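Local atomic coordinates of filamentation induced by cAMP protein Fic (PDB entry 4RGL), a protein that is of unknown function but belongs to the Fic/DOC family, with a helical Fic domain followed by a smaller C-terminal domain of the helix-turn-helix class. Residues D102-G107 against W160-N165; I134-Q139 against R226-A231; E222-V227 against V241-G246; D285-Q288 against H294-T297; I312-P317 against P323-R328. All blocks are in the same frame, centred on the assembly; numbering follows the deposited sequence.

Contact 1 (D102-G107 against W160-N165)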
# COMPACT_ATOMS: atom_id res chain seq x y z
N ASP A 102 4.51 -2.24 -18.16
CA ASP A 102 5.75 -2.97 -18.06
C ASP A 102 6.86 -1.97 -17.73
O ASP A 102 7.00 -0.96 -18.42
CB ASP A 102 6.03 -3.73 -19.39
CG ASP A 102 7.28 -4.61 -19.37
OD1 ASP A 102 8.34 -4.13 -18.90
OD2 ASP A 102 7.24 -5.70 -19.97
N ALA A 103 7.56 -2.18 -16.61
CA ALA A 103 8.52 -1.20 -16.05
C ALA A 103 9.62 -0.77 -17.08
O ALA A 103 10.22 0.29 -16.91
CB ALA A 103 9.17 -1.76 -14.81
N SER A 104 9.87 -1.58 -18.11
CA SER A 104 10.93 -1.28 -19.07
C SER A 104 10.39 -0.46 -20.28
O SER A 104 11.19 -0.00 -21.11
CB SER A 104 11.58 -2.56 -19.56
OG SER A 104 10.63 -3.42 -20.18
N VAL A 105 9.06 -0.28 -20.38
CA VAL A 105 8.45 0.44 -21.51
C VAL A 105 8.41 1.95 -21.22
O VAL A 105 7.72 2.39 -20.29
CB VAL A 105 7.04 -0.10 -21.85
CG1 VAL A 105 6.42 0.69 -23.01
CG2 VAL A 105 7.08 -1.59 -22.18
N GLU A 106 9.11 2.76 -22.06
CA GLU A 106 9.18 4.22 -21.90
C GLU A 106 7.78 4.84 -21.96
O GLU A 106 7.46 5.72 -21.16
CB GLU A 106 10.10 4.84 -22.96
CG GLU A 106 10.49 6.28 -22.66
CD GLU A 106 11.50 6.87 -23.63
OE1 GLU A 106 11.38 6.63 -24.85
OE2 GLU A 106 12.38 7.63 -23.16
N GLY A 107 6.96 4.35 -22.89
CA GLY A 107 5.59 4.82 -23.06
C GLY A 107 4.73 4.61 -21.83
O GLY A 107 3.92 5.48 -21.48
N TRP A 160 18.57 -1.21 -19.88
CA TRP A 160 19.26 -2.00 -18.87
C TRP A 160 18.28 -2.84 -18.07
O TRP A 160 18.51 -4.02 -17.87
CB TRP A 160 20.07 -1.09 -17.92
CG TRP A 160 20.59 -1.80 -16.71
CD1 TRP A 160 21.71 -2.57 -16.64
CD2 TRP A 160 19.94 -1.91 -15.44
NE1 TRP A 160 21.81 -3.15 -15.39
CE2 TRP A 160 20.74 -2.75 -14.63
CE3 TRP A 160 18.77 -1.36 -14.89
CZ2 TRP A 160 20.41 -3.05 -13.31
CZ3 TRP A 160 18.43 -1.68 -13.59
CH2 TRP A 160 19.24 -2.53 -12.82
N LEU A 161 17.17 -2.22 -17.62
CA LEU A 161 16.16 -2.88 -16.80
C LEU A 161 15.52 -4.07 -17.56
O LEU A 161 15.22 -5.09 -16.94
CB LEU A 161 15.07 -1.86 -16.39
CG LEU A 161 14.03 -2.36 -15.38
CD1 LEU A 161 14.67 -2.65 -14.03
CD2 LEU A 161 12.92 -1.34 -15.22
N GLU A 162 15.35 -3.94 -18.88
CA GLU A 162 14.74 -5.00 -19.68
C GLU A 162 15.69 -6.21 -19.81
O GLU A 162 15.24 -7.36 -19.74
CB GLU A 162 14.38 -4.47 -21.09
CG GLU A 162 13.61 -5.47 -21.94
CD GLU A 162 13.40 -5.06 -23.39
OE1 GLU A 162 14.00 -4.04 -23.81
OE2 GLU A 162 12.69 -5.79 -24.12
N ASN A 163 17.00 -5.95 -19.98
CA ASN A 163 17.97 -7.00 -20.26
C ASN A 163 18.89 -7.32 -19.04
O ASN A 163 19.89 -8.01 -19.20
CB ASN A 163 18.84 -6.61 -21.47
CG ASN A 163 18.05 -6.34 -22.74
OD1 ASN A 163 17.27 -7.18 -23.21
ND2 ASN A 163 18.30 -5.19 -23.36
N THR A 164 18.51 -6.86 -17.82
CA THR A 164 19.34 -7.10 -16.64
C THR A 164 19.18 -8.54 -16.14
O THR A 164 18.09 -9.12 -16.20
CB THR A 164 19.04 -6.09 -15.51
OG1 THR A 164 19.98 -6.29 -14.46
CG2 THR A 164 17.60 -6.22 -14.98
N ASN A 165 20.28 -9.12 -15.64
CA ASN A 165 20.30 -10.46 -15.07
C ASN A 165 20.10 -10.38 -13.55
O ASN A 165 19.85 -11.41 -12.90
CB ASN A 165 21.62 -11.17 -15.41
CG ASN A 165 22.87 -10.30 -15.23
OD1 ASN A 165 22.87 -9.30 -14.48
ND2 ASN A 165 23.95 -10.65 -15.91

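Contact 2 (I134-Q139 against R226-A231)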
# COMPACT_ATOMS: atom_id res chain seq x y z
N ILE A 134 17.15 19.04 -7.57
CA ILE A 134 16.95 17.81 -6.82
C ILE A 134 16.89 18.13 -5.33
O ILE A 134 17.83 18.72 -4.78
CB ILE A 134 18.06 16.76 -7.13
CG1 ILE A 134 18.13 16.44 -8.65
CG2 ILE A 134 17.85 15.48 -6.30
CD1 ILE A 134 19.26 15.47 -9.05
N PHE A 135 15.76 17.80 -4.68
CA PHE A 135 15.57 18.02 -3.25
C PHE A 135 15.77 16.73 -2.47
O PHE A 135 15.16 15.71 -2.81
CB PHE A 135 14.17 18.60 -2.96
CG PHE A 135 14.01 20.05 -3.34
CD1 PHE A 135 13.63 20.41 -4.63
CD2 PHE A 135 14.16 21.05 -2.39
CE1 PHE A 135 13.47 21.75 -4.97
CE2 PHE A 135 13.96 22.39 -2.73
CZ PHE A 135 13.62 22.73 -4.02
N ARG A 136 16.62 16.77 -1.43
CA ARG A 136 16.82 15.62 -0.56
C ARG A 136 16.60 16.03 0.90
O ARG A 136 17.55 16.13 1.68
CB ARG A 136 18.22 14.99 -0.76
CG ARG A 136 18.43 14.44 -2.17
CD ARG A 136 19.46 13.34 -2.20
NE ARG A 136 19.71 12.87 -3.56
CZ ARG A 136 20.83 13.14 -4.24
NH1 ARG A 136 21.83 13.78 -3.65
NH2 ARG A 136 20.98 12.70 -5.48
N GLY A 137 15.34 16.32 1.24
CA GLY A 137 14.97 16.77 2.57
C GLY A 137 15.48 18.16 2.89
O GLY A 137 15.33 19.08 2.09
N GLU A 138 16.13 18.31 4.07
CA GLU A 138 16.67 19.59 4.52
C GLU A 138 18.11 19.78 4.00
O GLU A 138 18.85 20.63 4.52
CB GLU A 138 16.62 19.69 6.05
N GLN A 139 18.49 19.02 2.97
CA GLN A 139 19.83 19.08 2.38
C GLN A 139 19.89 20.20 1.30
O GLN A 139 18.86 20.63 0.78
CB GLN A 139 20.19 17.72 1.77
CG GLN A 139 21.62 17.61 1.26
CD GLN A 139 21.89 16.24 0.69
OE1 GLN A 139 21.29 15.23 1.12
NE2 GLN A 139 22.82 16.16 -0.25
N ARG A 226 19.89 10.81 3.48
CA ARG A 226 21.32 10.84 3.84
C ARG A 226 22.09 9.70 3.14
O ARG A 226 23.17 9.93 2.60
CB ARG A 226 21.51 10.76 5.37
CG ARG A 226 22.94 11.07 5.82
CD ARG A 226 23.11 11.00 7.34
NE ARG A 226 22.94 9.63 7.85
CZ ARG A 226 21.86 9.20 8.50
NH1 ARG A 226 20.87 10.04 8.77
NH2 ARG A 226 21.79 7.95 8.93
N VAL A 227 21.51 8.47 3.14
CA VAL A 227 22.11 7.31 2.46
C VAL A 227 22.09 7.54 0.95
O VAL A 227 23.07 7.24 0.27
CB VAL A 227 21.39 5.99 2.83
N LEU A 228 21.00 8.12 0.44
CA LEU A 228 20.85 8.44 -0.97
C LEU A 228 21.89 9.50 -1.40
O LEU A 228 22.43 9.41 -2.51
CB LEU A 228 19.42 8.95 -1.23
CG LEU A 228 19.05 9.25 -2.67
CD1 LEU A 228 19.30 8.04 -3.57
CD2 LEU A 228 17.61 9.67 -2.76
N ALA A 229 22.20 10.48 -0.51
CA ALA A 229 23.19 11.52 -0.79
C ALA A 229 24.62 10.97 -0.69
O ALA A 229 25.47 11.33 -1.51
CB ALA A 229 23.02 12.68 0.17
N VAL A 230 24.89 10.11 0.34
CA VAL A 230 26.21 9.49 0.52
C VAL A 230 26.51 8.57 -0.67
O VAL A 230 27.62 8.62 -1.21
CB VAL A 230 26.30 8.71 1.86
N ALA A 231 25.49 7.80 -1.13
CA ALA A 231 25.62 6.94 -2.30
C ALA A 231 25.87 7.77 -3.57
O ALA A 231 26.66 7.37 -4.42
CB ALA A 231 24.36 6.10 -2.47

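Contact 3 (E222-V227 against V241-G246)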
# COMPACT_ATOMS: atom_id res chain seq x y z
N GLU A 222 14.98 11.03 7.10
CA GLU A 222 16.28 11.69 7.28
C GLU A 222 17.44 10.76 6.83
O GLU A 222 18.34 11.21 6.12
CB GLU A 222 16.48 12.13 8.74
CG GLU A 222 17.72 12.98 8.96
CD GLU A 222 18.01 13.33 10.41
OE1 GLU A 222 18.17 12.40 11.23
OE2 GLU A 222 18.20 14.54 10.70
N ASP A 223 17.38 9.45 7.23
CA ASP A 223 18.41 8.46 6.85
C ASP A 223 18.31 8.13 5.37
O ASP A 223 19.33 8.00 4.71
CB ASP A 223 18.27 7.18 7.70
CG ASP A 223 18.50 7.37 9.19
OD1 ASP A 223 18.20 8.48 9.70
OD2 ASP A 223 18.90 6.39 9.86
N TYR A 224 17.06 7.99 4.86
CA TYR A 224 16.81 7.69 3.45
C TYR A 224 17.54 8.68 2.54
O TYR A 224 18.39 8.27 1.76
CB TYR A 224 15.29 7.72 3.16
CG TYR A 224 14.92 7.74 1.70
CD1 TYR A 224 15.10 6.62 0.89
CD2 TYR A 224 14.22 8.82 1.15
CE1 TYR A 224 14.70 6.61 -0.44
CE2 TYR A 224 13.79 8.81 -0.17
CZ TYR A 224 14.03 7.70 -0.97
OH TYR A 224 13.60 7.69 -2.28
N TYR A 225 17.29 10.00 2.75
CA TYR A 225 17.93 11.05 1.95
C TYR A 225 19.45 11.14 2.23
O TYR A 225 20.21 11.49 1.33
CB TYR A 225 17.27 12.42 2.21
CG TYR A 225 15.88 12.55 1.60
CD1 TYR A 225 15.69 12.44 0.23
CD2 TYR A 225 14.80 12.95 2.38
CE1 TYR A 225 14.43 12.62 -0.35
CE2 TYR A 225 13.54 13.16 1.81
CZ TYR A 225 13.36 12.99 0.45
OH TYR A 225 12.12 13.19 -0.12
N ARG A 226 19.89 10.81 3.48
CA ARG A 226 21.32 10.84 3.84
C ARG A 226 22.09 9.70 3.14
O ARG A 226 23.17 9.93 2.60
CB ARG A 226 21.51 10.76 5.37
CG ARG A 226 22.94 11.07 5.82
CD ARG A 226 23.11 11.00 7.34
NE ARG A 226 22.94 9.63 7.85
CZ ARG A 226 21.86 9.20 8.50
NH1 ARG A 226 20.87 10.04 8.77
NH2 ARG A 226 21.79 7.95 8.93
N VAL A 227 21.51 8.47 3.14
CA VAL A 227 22.11 7.31 2.46
C VAL A 227 22.09 7.54 0.95
O VAL A 227 23.07 7.24 0.27
CB VAL A 227 21.39 5.99 2.83
N VAL A 241 21.02 0.29 -1.89
CA VAL A 241 20.41 -1.02 -2.09
C VAL A 241 20.25 -1.72 -0.73
O VAL A 241 19.18 -2.25 -0.44
CB VAL A 241 21.23 -1.89 -3.08
CG1 VAL A 241 20.62 -3.28 -3.23
CG2 VAL A 241 21.34 -1.20 -4.44
N GLU A 242 21.29 -1.63 0.14
CA GLU A 242 21.22 -2.17 1.50
C GLU A 242 20.08 -1.53 2.28
O GLU A 242 19.34 -2.23 2.97
CB GLU A 242 22.55 -1.95 2.24
CG GLU A 242 23.69 -2.85 1.78
CD GLU A 242 24.97 -2.69 2.59
OE1 GLU A 242 25.02 -1.79 3.45
OE2 GLU A 242 25.91 -3.48 2.37
N PHE A 243 19.94 -0.18 2.17
CA PHE A 243 18.89 0.55 2.89
C PHE A 243 17.52 0.13 2.42
O PHE A 243 16.65 -0.17 3.25
CB PHE A 243 19.06 2.08 2.71
CG PHE A 243 18.02 2.90 3.46
CD1 PHE A 243 18.24 3.30 4.77
CD2 PHE A 243 16.81 3.24 2.86
CE1 PHE A 243 17.27 4.03 5.47
CE2 PHE A 243 15.84 3.95 3.57
CZ PHE A 243 16.08 4.34 4.87
N MSE A 244 17.30 0.12 1.09
CA MSE A 244 15.99 -0.19 0.53
C MSE A 244 15.60 -1.65 0.79
O MSE A 244 14.49 -1.90 1.25
CB MSE A 244 15.96 0.10 -0.97
CG MSE A 244 14.54 0.21 -1.53
SE MSE A 244 13.46 1.55 -0.57
CE MSE A 244 14.61 3.08 -0.81
N LEU A 245 16.53 -2.62 0.53
CA LEU A 245 16.26 -4.04 0.83
C LEU A 245 16.00 -4.23 2.31
O LEU A 245 15.18 -5.06 2.69
CB LEU A 245 17.42 -4.95 0.37
CG LEU A 245 17.61 -5.11 -1.14
CD1 LEU A 245 18.83 -5.95 -1.45
CD2 LEU A 245 16.38 -5.72 -1.79
N GLY A 246 16.66 -3.41 3.14
CA GLY A 246 16.43 -3.40 4.58
C GLY A 246 15.03 -2.94 4.91
O GLY A 246 14.29 -3.65 5.61

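Contact 4 (D285-Q288 against H294-T297)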
# COMPACT_ATOMS: atom_id res chain seq x y z
N ASP A 285 -39.20 -11.13 18.77
CA ASP A 285 -38.69 -9.86 18.25
C ASP A 285 -37.67 -10.11 17.14
O ASP A 285 -37.67 -9.39 16.13
CB ASP A 285 -38.06 -9.01 19.37
CG ASP A 285 -39.06 -8.50 20.40
OD1 ASP A 285 -40.24 -8.28 20.03
OD2 ASP A 285 -38.64 -8.21 21.53
N LEU A 286 -36.83 -11.15 17.31
CA LEU A 286 -35.86 -11.55 16.29
C LEU A 286 -36.56 -12.25 15.12
O LEU A 286 -36.25 -11.97 13.96
CB LEU A 286 -34.79 -12.47 16.90
CG LEU A 286 -33.76 -11.79 17.78
CD1 LEU A 286 -32.96 -12.82 18.57
CD2 LEU A 286 -32.83 -10.90 16.95
N MSE A 287 -37.55 -13.12 15.44
CA MSE A 287 -38.35 -13.82 14.44
C MSE A 287 -38.98 -12.82 13.43
O MSE A 287 -38.88 -13.02 12.21
CB MSE A 287 -39.45 -14.65 15.13
CG MSE A 287 -39.93 -15.82 14.31
SE MSE A 287 -39.03 -17.51 14.77
CE MSE A 287 -39.80 -18.58 13.42
N GLN A 288 -39.58 -11.72 13.95
CA GLN A 288 -40.21 -10.68 13.12
C GLN A 288 -39.17 -9.89 12.30
O GLN A 288 -39.40 -9.59 11.13
CB GLN A 288 -41.04 -9.72 13.99
CG GLN A 288 -41.48 -8.45 13.26
CD GLN A 288 -42.93 -8.14 13.47
OE1 GLN A 288 -43.55 -8.54 14.47
NE2 GLN A 288 -43.50 -7.38 12.56
N HIS A 294 -40.31 -20.33 10.36
CA HIS A 294 -40.06 -21.69 10.83
C HIS A 294 -39.19 -21.65 12.09
O HIS A 294 -38.03 -21.22 12.03
CB HIS A 294 -39.41 -22.54 9.72
CG HIS A 294 -39.39 -24.01 10.02
ND1 HIS A 294 -38.24 -24.64 10.47
CD2 HIS A 294 -40.38 -24.92 9.92
CE1 HIS A 294 -38.56 -25.91 10.60
NE2 HIS A 294 -39.84 -26.13 10.30
N ARG A 295 -39.79 -21.98 13.26
CA ARG A 295 -39.13 -21.86 14.57
C ARG A 295 -37.85 -22.75 14.67
O ARG A 295 -36.79 -22.23 15.04
CB ARG A 295 -40.11 -22.19 15.70
CG ARG A 295 -41.13 -21.09 15.95
CD ARG A 295 -42.25 -21.55 16.84
NE ARG A 295 -43.11 -22.52 16.17
CZ ARG A 295 -44.26 -22.95 16.66
NH1 ARG A 295 -44.72 -22.47 17.81
NH2 ARG A 295 -44.99 -23.83 15.99
N PRO A 296 -37.91 -24.08 14.32
CA PRO A 296 -36.69 -24.90 14.43
C PRO A 296 -35.52 -24.32 13.62
O PRO A 296 -34.38 -24.38 14.08
CB PRO A 296 -37.13 -26.26 13.87
CG PRO A 296 -38.60 -26.30 14.11
CD PRO A 296 -39.08 -24.88 13.90
N THR A 297 -35.81 -23.68 12.45
CA THR A 297 -34.77 -23.04 11.63
C THR A 297 -34.13 -21.85 12.40
O THR A 297 -32.90 -21.71 12.40
CB THR A 297 -35.37 -22.57 10.28
OG1 THR A 297 -35.86 -23.71 9.57
CG2 THR A 297 -34.35 -21.83 9.41

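Contact 5 (I312-P317 against P323-R328)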
# COMPACT_ATOMS: atom_id res chain seq x y z
N ILE A 312 -23.93 -13.50 21.48
CA ILE A 312 -25.13 -13.01 22.16
C ILE A 312 -25.27 -13.68 23.55
O ILE A 312 -24.84 -14.82 23.73
CB ILE A 312 -26.40 -13.28 21.25
CG1 ILE A 312 -27.62 -12.49 21.73
CG2 ILE A 312 -26.71 -14.79 21.12
CD1 ILE A 312 -27.60 -11.06 21.37
N GLU A 313 -25.84 -12.95 24.53
CA GLU A 313 -26.08 -13.51 25.87
C GLU A 313 -27.55 -13.33 26.29
O GLU A 313 -28.28 -12.55 25.67
CB GLU A 313 -25.13 -12.88 26.92
CG GLU A 313 -25.38 -11.40 27.18
CD GLU A 313 -24.49 -10.79 28.25
OE1 GLU A 313 -24.27 -11.45 29.29
OE2 GLU A 313 -24.08 -9.62 28.08
N ARG A 314 -27.98 -14.05 27.34
CA ARG A 314 -29.36 -13.99 27.83
C ARG A 314 -29.53 -12.90 28.88
O ARG A 314 -28.66 -12.72 29.74
CB ARG A 314 -29.79 -15.34 28.39
CG ARG A 314 -30.06 -16.38 27.32
CD ARG A 314 -30.19 -17.76 27.91
NE ARG A 314 -30.58 -18.74 26.90
CZ ARG A 314 -30.50 -20.06 27.07
NH1 ARG A 314 -29.95 -20.56 28.17
NH2 ARG A 314 -30.89 -20.88 26.11
N THR A 315 -30.67 -12.18 28.84
CA THR A 315 -31.01 -11.15 29.83
C THR A 315 -31.32 -11.83 31.17
O THR A 315 -31.07 -11.25 32.24
CB THR A 315 -32.19 -10.30 29.32
OG1 THR A 315 -31.89 -9.82 28.02
CG2 THR A 315 -32.52 -9.13 30.25
N GLN A 316 -31.81 -13.08 31.12
CA GLN A 316 -32.10 -13.88 32.32
C GLN A 316 -31.23 -15.18 32.32
O GLN A 316 -31.72 -16.24 31.93
CB GLN A 316 -33.60 -14.22 32.39
CG GLN A 316 -34.52 -12.99 32.37
CD GLN A 316 -35.98 -13.36 32.38
OE1 GLN A 316 -36.37 -14.46 32.78
NE2 GLN A 316 -36.83 -12.42 32.00
N PRO A 317 -29.92 -15.09 32.68
CA PRO A 317 -29.06 -16.29 32.62
C PRO A 317 -29.39 -17.31 33.72
O PRO A 317 -29.11 -18.50 33.55
CB PRO A 317 -27.64 -15.72 32.79
CG PRO A 317 -27.79 -14.22 32.67
CD PRO A 317 -29.16 -13.90 33.12
N PRO A 323 -40.10 -17.72 29.74
CA PRO A 323 -41.01 -17.21 28.68
C PRO A 323 -40.70 -15.75 28.32
O PRO A 323 -40.89 -15.35 27.17
CB PRO A 323 -42.41 -17.36 29.32
CG PRO A 323 -42.20 -18.13 30.61
CD PRO A 323 -40.80 -17.87 31.02
N THR A 324 -40.22 -14.96 29.31
CA THR A 324 -39.88 -13.54 29.09
C THR A 324 -38.38 -13.39 28.72
O THR A 324 -37.78 -12.34 28.97
CB THR A 324 -40.23 -12.71 30.36
OG1 THR A 324 -39.51 -13.23 31.48
CG2 THR A 324 -41.72 -12.71 30.66
N GLN A 325 -37.80 -14.44 28.08
CA GLN A 325 -36.38 -14.46 27.70
C GLN A 325 -36.09 -13.45 26.59
O GLN A 325 -36.78 -13.43 25.56
CB GLN A 325 -35.97 -15.88 27.25
CG GLN A 325 -34.46 -16.04 26.99
CD GLN A 325 -33.65 -15.97 28.26
OE1 GLN A 325 -33.17 -14.91 28.66
NE2 GLN A 325 -33.49 -17.11 28.92
N ARG A 326 -35.06 -12.60 26.79
CA ARG A 326 -34.61 -11.63 25.79
C ARG A 326 -33.09 -11.76 25.59
O ARG A 326 -32.45 -12.50 26.34
CB ARG A 326 -35.00 -10.19 26.21
CG ARG A 326 -36.50 -10.04 26.52
CD ARG A 326 -36.89 -8.60 26.77
NE ARG A 326 -36.88 -7.81 25.54
CZ ARG A 326 -37.94 -7.64 24.76
NH1 ARG A 326 -39.11 -8.18 25.09
NH2 ARG A 326 -37.85 -6.91 23.66
N TYR A 327 -32.53 -11.12 24.54
CA TYR A 327 -31.12 -11.32 24.19
C TYR A 327 -30.39 -9.97 23.93
O TYR A 327 -30.90 -9.12 23.20
CB TYR A 327 -31.00 -12.24 22.96
CG TYR A 327 -31.65 -13.59 23.16
CD1 TYR A 327 -30.96 -14.64 23.75
CD2 TYR A 327 -32.98 -13.81 22.79
CE1 TYR A 327 -31.57 -15.88 23.98
CE2 TYR A 327 -33.60 -15.04 23.02
CZ TYR A 327 -32.89 -16.07 23.60
OH TYR A 327 -33.49 -17.29 23.82
N ARG A 328 -29.17 -9.82 24.50
CA ARG A 328 -28.32 -8.61 24.33
C ARG A 328 -26.89 -9.01 23.90
O ARG A 328 -26.39 -10.06 24.30
CB ARG A 328 -28.29 -7.78 25.64
CG ARG A 328 -27.98 -8.61 26.90
CD ARG A 328 -28.17 -7.80 28.17
NE ARG A 328 -28.19 -8.65 29.36
CZ ARG A 328 -27.12 -8.92 30.10
NH1 ARG A 328 -25.95 -8.37 29.80
NH2 ARG A 328 -27.22 -9.71 31.16

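Contact 1 (D102-G107 against W160-N165)
Asp-102 OD1 is gripped twice by Ser-104, the residue that also leans on Glu-162 across the contact. Ser-104 N donates to the anti lone pair of Asp-102 OD1 at 3.1 Å, with an N-H...O angle of 167°. The serine hydroxyl adds a second bond from above the carboxylate plane, 2.7 Å between Ser-104 OG and Asp-102 OD1. The hydroxyl gets there because OG sits between the backbone N and the carbonyl carbon (chi1 59°), folded back over its own turn. The serine CB points toward helix 150-163, where Ser-104 CB meets Glu-162 CB at 3.7 Å, aliphatic against aliphatic. Beside it, one branch of Leu-161 does the remaining work: CD2 lies 3.8 Å from Ala-103 CB and near the carbonyl oxygen of Ala-103. That oxygen is itself bonded to Trp-196 NE1, and Ile-200 of helix 189-202 packs against both Ala-103 and Leu-161. No hydrogen bond links the two segments, which meet through carbon atoms and this approach of Leu-161 CD2 to Ala-103 O. The example illustrates an Asx turn superposed on a type I beta turn, Asp-102 to Val-105, which leads into helix 106-117 and seats its entrance against the C-terminal part of helix 150-163 within the Fic fold.

Contact 2 (I134-Q139 against R226-A231)
Arg-136 and Gln-139 reach from a loop to one side of helix 221-234, where Leu-228 and Ala-229 receive them. The arginine crosses Leu-228 at about a right angle, its NE 3.8 Å from Leu-228 CG, while NH1 continues to within 3.9 Å of Ala-229 CA. Leu-228 O lies over one face of the guanidinium. The amide end of Gln-139 covers the Ala-229 methyl, with OE1 the nearer atom at 3.2 Å from Ala-229 CB and NE2 beside it; an extended chain, CG anti to the backbone N (chi1 -173°), carries it that far. Both side chains spring from the ends of a type II' beta turn, Arg-136 to Gln-139, in the hairpin loop between strands 133-134 and 142-143. Its place is consistent with the flap hairpin seen in other Fic domains. No hydrogen bond joins the two segments, and the polar end of Arg-136 is fixed farther out: NH1 forms a salt bridge with Asp-232, on the same helix, and NH2 another with Glu-180 of helix 168-182. Two carboxylates thus set the rotation of the guanidinium. Leu-228 is backed in turn by Tyr-177 and Phe-240, and at the turn Gly-137 N is hydrogen-bonded to a bound unknown ligand.

Contact 3 (E222-V227 against V241-G246)
Tyr-224 and Phe-243 cross at about a right angle, and the contact is organised by the way each ring is used. Phe-243 turns a face to the opposing helix: Tyr-224 CA stands over it, 4.1 Å from the ring centroid and 29° off the normal, a CH-pi contact made by backbone rather than by a side chain. Tyr-224 offers its edge instead. Phe-243 CE2 lies near the plane of the tyrosine ring and is 3.8 Å from Tyr-224 CB. A second group at that edge is the methyl of Met-244, a selenomethionine, whose CE comes to 3.6 Å from Tyr-224 CE1. Its chain bends at both chi2 and chi3, which brings CE to the tyrosine. Beside this, Asp-223 CB touches Phe-243 CE1 at 4.0 Å, while the carboxylate of Asp-223 takes a weak salt bridge from Arg-226 one turn farther on, 3.2 Å between Asp-223 OD1 and Arg-226 NH1. Within helix 221-234, Tyr-224 CD2 also rests over the centre of the Tyr-225 ring, so the tyrosine is held from more than one direction. The two short helical segments run roughly antiparallel, at 151°, with their axes 10.4 Å apart, a spacing bridged by Phe-243 and Tyr-224. Joined by a short link, helices 221-234 and 238-257 form a helical hairpin. Around the pair, Ile-217 of helix 214-219 touches both Tyr-224 and Met-244, helix 168-182 packs on Met-244 through Cys-173, and helix 16-32 covers the Val-241 and Leu-245 side of helix 238-257.

Contact 4 (D285-Q288 against H294-T297)
Met-287, a selenomethionine, is brought to His-294 and Arg-295 by its torsions: CG lies roughly anti to the backbone N (chi1 -156°), the chain bends at chi2 (96°), and the last bond is extended. The result is a single selenoether arm pointing from helix 283-290 to the start of helix 295-308. Only its terminal methyl makes the crossing. Met-287 CE sits against the peptide link between the two partners, 3.4 Å from His-294 C, and 3.8 Å from Arg-295 CG on the side-chain flank. No polar bond passes between the segments, so the contact is one methyl laid on backbone and on the aliphatic root of an arginine.

The backbone it rests on is organised by a capping interaction. His-294 is the N-cap of helix 295-308, and its ND1 accepts from Thr-297 N at 3.3 Å, the donor tilted 25° out of the imidazole plane. The same nitrogen pairs with the threonine hydroxyl, 2.7 Å between His-294 ND1 and Thr-297 OG1, and Pro-296 CD lies over one face of the ring. Deeper in, Phe-298 touches both Met-287 and Leu-286, extending the surface contact toward the core. Two consecutive helices joined by a short connection, touching through an apolar side chain of the first, are consistent with the helix-turn-helix unit expected of this C-terminal domain.

Contact 5 (I312-P317 against P323-R328)
Glu-313 and Arg-328 satisfy one another twice over, through main chain and side chain. As an antiparallel hydrogen-bonded pair they exchange both backbone bonds, Glu-313 N to Arg-328 O at 3.0 Å and Arg-328 N to Glu-313 O at 3.1 Å. Glu-313 OE2 then forms a salt bridge with Arg-328 NH1 at 2.8 Å, the carboxylate and guanidinium planes 44° apart. Next along, Arg-314 and Tyr-327 form the non-hydrogen-bonded pair, their side chains lying side by side on a face of the sheet that Glu-313 and Arg-328 do not share. Thr-315 N continues the pattern by donating to Arg-326 O at 3.1 Å.

Beyond this the backbones part, and glutamine amides take over. Gln-316 N makes a weak bond to Gln-325 OE1, and Gln-325 NE2 is taken up by Pro-320 O in the connecting loop. Gln-316 NE2 donates to Thr-324 OG1 at 2.8 Å, with the hydroxyl close to the amide plane, while its OE1 is bonded to Ser-322 OG. Arg-326 sends its guanidinium elsewhere, to Asp-285 and the carbonyl of Glu-280. Ile-312 CG1 packs at 3.6 Å on Tyr-327 CB, and both residues lean on Ile-276 of helix 267-276. A hairpin whose second strand also pairs with strand 281-282, beside a helix-turn-helix unit, is consistent with the wing of a winged-helix domain.

How the contacts relate
From the N terminus, contact 1 closes the first loop, bringing the entrance of helix 106-117 to the C-terminal part of helix 150-163. Contact 2 opens within that loop and closes beyond it, so the two cross and the hairpin region is drawn onto helix 221-234. Contact 3 begins where contact 2 ends: they share Arg-226 and Val-227, and Tyr-225 packs on the Arg-136 backbone, while a short return carries the chain to helix 238-257. Contacts 4 and 5 follow in series, closing brief turns in the C-terminal domain. Their centres lie 15 Å apart and they touch, but those centres lie about 59 to 67 Å from those of the other three, across the chain's centre.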